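Local atomic coordinates of probable glutathione S-transferase (Bordetella bronchiseptica RB50, PDB entry 3H1N), a protein that probably transfers glutathione to electrophilic substrates, as glutathione S-transferases do. Residues B[149-153]-B[154-158]. Sequence-based numbering, arbitrary orientation.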
ATOM      1  N   ALA B 149      14.390 -15.489  -0.573  1.00  9.39           N
ATOM      2  CA  ALA B 149      14.121 -16.001   0.766  1.00  9.59           C
ATOM      3  C   ALA B 149      15.245 -15.718   1.769  1.00 10.10           C
ATOM      4  O   ALA B 149      14.980 -15.365   2.926  1.00  8.68           O
ATOM      5  CB  ALA B 149      13.796 -17.524   0.727  1.00  9.30           C
ATOM      6  N   ALA B 150      16.492 -15.840   1.313  1.00 10.60           N
ATOM      7  CA  ALA B 150      17.631 -15.575   2.184  1.00 11.59           C
ATOM      8  C   ALA B 150      17.587 -14.135   2.705  1.00 12.09           C
ATOM      9  O   ALA B 150      17.797 -13.916   3.885  1.00 12.34           O
ATOM     10  CB  ALA B 150      18.956 -15.880   1.487  1.00 11.83           C
ATOM     11  N   ASP B 151      17.263 -13.172   1.848  1.00 11.81           N
ATOM     12  CA  ASP B 151      17.126 -11.773   2.290  1.00 12.19           C
ATOM     13  C   ASP B 151      15.883 -11.532   3.162  1.00 11.59           C
ATOM     14  O   ASP B 151      15.931 -10.779   4.142  1.00 11.28           O
ATOM     15  CB  ASP B 151      17.120 -10.823   1.088  1.00 12.28           C
ATOM     16  CG  ASP B 151      17.143  -9.351   1.506  1.00 14.32           C
ATOM     17  OD1 ASP B 151      18.107  -8.932   2.186  1.00 15.83           O
ATOM     18  OD2 ASP B 151      16.189  -8.613   1.163  1.00 14.62           O
ATOM     19  N   PHE B 152      14.772 -12.165   2.806  1.00 10.73           N
ATOM     20  CA  PHE B 152      13.532 -11.952   3.536  1.00 10.41           C
ATOM     21  C   PHE B 152      13.731 -12.459   4.973  1.00 10.61           C
ATOM     22  O   PHE B 152      13.386 -11.766   5.943  1.00  9.90           O
ATOM     23  CB  PHE B 152      12.374 -12.678   2.840  1.00 10.60           C
ATOM     24  CG  PHE B 152      11.018 -12.500   3.522  1.00 10.32           C
ATOM     25  CD1 PHE B 152      10.376 -11.263   3.518  1.00 11.98           C
ATOM     26  CD2 PHE B 152      10.378 -13.577   4.129  1.00 11.43           C
ATOM     27  CE1 PHE B 152       9.126 -11.088   4.127  1.00 10.81           C
ATOM     28  CE2 PHE B 152       9.115 -13.423   4.739  1.00 10.99           C
ATOM     29  CZ  PHE B 152       8.490 -12.183   4.743  1.00 12.65           C
ATOM     30  N   ARG B 153      14.332 -13.641   5.106  1.00 10.64           N
ATOM     31  CA  ARG B 153      14.585 -14.215   6.448  1.00 11.45           C
ATOM     32  C   ARG B 153      15.602 -13.381   7.219  1.00 11.68           C
ATOM     33  O   ARG B 153      15.391 -13.097   8.396  1.00 12.35           O
ATOM     34  CB  ARG B 153      15.119 -15.663   6.396  1.00 11.17           C
ATOM     35  CG  ARG B 153      14.140 -16.752   5.960  1.00 13.60           C
ATOM     36  CD  ARG B 153      14.752 -18.168   6.083  1.00 12.66           C
ATOM     37  NE  ARG B 153      16.178 -18.214   5.713  1.00 16.14           N
ATOM     38  CZ  ARG B 153      16.650 -18.464   4.489  1.00 17.94           C
ATOM     39  NH1 ARG B 153      17.955 -18.457   4.275  1.00 18.97           N
ATOM     40  NH2 ARG B 153      15.830 -18.723   3.477  1.00 18.21           N
ATOM     41  N   GLU B 154      16.698 -13.017   6.555  1.00 12.16           N
ATOM     42  CA  GLU B 154      17.869 -12.410   7.205  1.00 12.83           C
ATOM     43  C   GLU B 154      17.664 -10.938   7.565  1.00 12.47           C
ATOM     44  O   GLU B 154      18.046 -10.500   8.652  1.00 12.36           O
ATOM     45  CB  GLU B 154      19.134 -12.554   6.332  1.00 12.73           C
ATOM     46  CG  GLU B 154      19.704 -13.979   6.224  1.00 16.28           C
ATOM     47  CD  GLU B 154      20.787 -14.122   5.135  1.00 19.41           C
ATOM     48  OE1 GLU B 154      21.298 -13.095   4.631  1.00 21.23           O
ATOM     49  OE2 GLU B 154      21.129 -15.266   4.779  1.00 20.67           O
ATOM     50  N   THR B 155      17.086 -10.159   6.655  1.00 12.31           N
ATOM     51  CA  THR B 155      16.963  -8.730   6.919  1.00 12.82           C
ATOM     52  C   THR B 155      15.529  -8.224   7.079  1.00 12.23           C
ATOM     53  O   THR B 155      15.263  -7.392   7.942  1.00 12.22           O
ATOM     54  CB  THR B 155      17.703  -7.874   5.863  1.00 12.67           C
ATOM     55  OG1 THR B 155      16.970  -7.887   4.640  1.00 17.97           O
ATOM     56  CG2 THR B 155      19.105  -8.397   5.610  1.00 13.04           C
ATOM     57  N   ARG B 156      14.607  -8.718   6.259  1.00 11.35           N
ATOM     58  CA  ARG B 156      13.262  -8.116   6.167  1.00 11.61           C
ATOM     59  C   ARG B 156      12.368  -8.484   7.335  1.00 11.14           C
ATOM     60  O   ARG B 156      11.812  -7.610   8.008  1.00 11.14           O
ATOM     61  CB  ARG B 156      12.586  -8.491   4.839  1.00 11.99           C
ATOM     62  CG  ARG B 156      13.383  -8.083   3.599  1.00 12.04           C
ATOM     63  CD  ARG B 156      13.692  -6.584   3.570  1.00 14.07           C
ATOM     64  NE  ARG B 156      12.489  -5.775   3.360  1.00 16.06           N
ATOM     65  CZ  ARG B 156      12.417  -4.463   3.578  1.00 14.59           C
ATOM     66  NH1 ARG B 156      13.466  -3.804   4.059  1.00 13.76           N
ATOM     67  NH2 ARG B 156      11.276  -3.822   3.373  1.00 11.15           N
HETATM   68  N   MSE B 157      12.249  -9.783   7.587  1.00 10.73           N
HETATM   69  CA  MSE B 157      11.425 -10.275   8.690  1.00 10.49           C
HETATM   70  C   MSE B 157      11.806  -9.635  10.038  1.00 10.27           C
HETATM   71  O   MSE B 157      10.929  -9.115  10.736  1.00 10.50           O
HETATM   72  CB  MSE B 157      11.441 -11.812   8.768  1.00 10.31           C
HETATM   73  CG  MSE B 157      10.563 -12.472   7.710  1.00 11.38           C
HETATM   74 SE   MSE B 157      10.671 -14.419   7.694  0.60 13.64          SE
HETATM   75  CE  MSE B 157      10.052 -14.792   9.481  1.00  9.75           C
ATOM     76  N   PRO B 158      13.106  -9.641  10.399  1.00 10.26           N
ATOM     77  CA  PRO B 158      13.425  -8.964  11.668  1.00 10.12           C
ATOM     78  C   PRO B 158      13.189  -7.443  11.649  1.00 10.36           C
ATOM     79  O   PRO B 158      12.842  -6.871  12.684  1.00 10.32           O
ATOM     80  CB  PRO B 158      14.912  -9.268  11.900  1.00 10.06           C
ATOM     81  CG  PRO B 158      15.313 -10.254  10.912  1.00 10.05           C
ATOM     82  CD  PRO B 158      14.217 -10.475   9.907  1.00  9.66           C
TER
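Selenomethionine Met157 lays its CG over one face of the Phe152 ring, a CH-pi contact 3.7 Å from CG to the ring centroid, while SE sits obliquely to the same ring in a Met-aromatic contact, 3.5 Å from Phe152 CE2. Phe152 holds CG anti to its own N (chi1 -179°), which swings the ring along the helix toward Met157. This is the tightly packed side: Leu121 and Ala125 of helix 105-127 touch Phe152, Phe199 meets its ring, and Met203 and Leu206 touch Met157. The backbone between them widens into a pi-type turn within helix 142-167, part of the all-helical C-terminal domain of the glutathione S-transferase fold. Here Met157 N donates a hydrogen bond to Phe152 O (2.8 Å), five residues back, and Asp151 O accepts from both Thr155 N (2.8 Å) and Arg156 N (3.2 Å). Pro158 has no N-H to continue the helical hydrogen bonding, and the helix kinks; its CD lies 3.2 Å from Arg153 O, which instead accepts from Arg202. On the more exposed side, Thr155 OG1 stands 2.9 Å from Asp151 OD1 and 3.1 Å from Asp151 O, placed near both by a chi1 of 74°. Arg156 bends away at chi2 and chi3, its guanidinium forming a salt bridge with Glu124, and exposed Glu154 runs extended past Ala150.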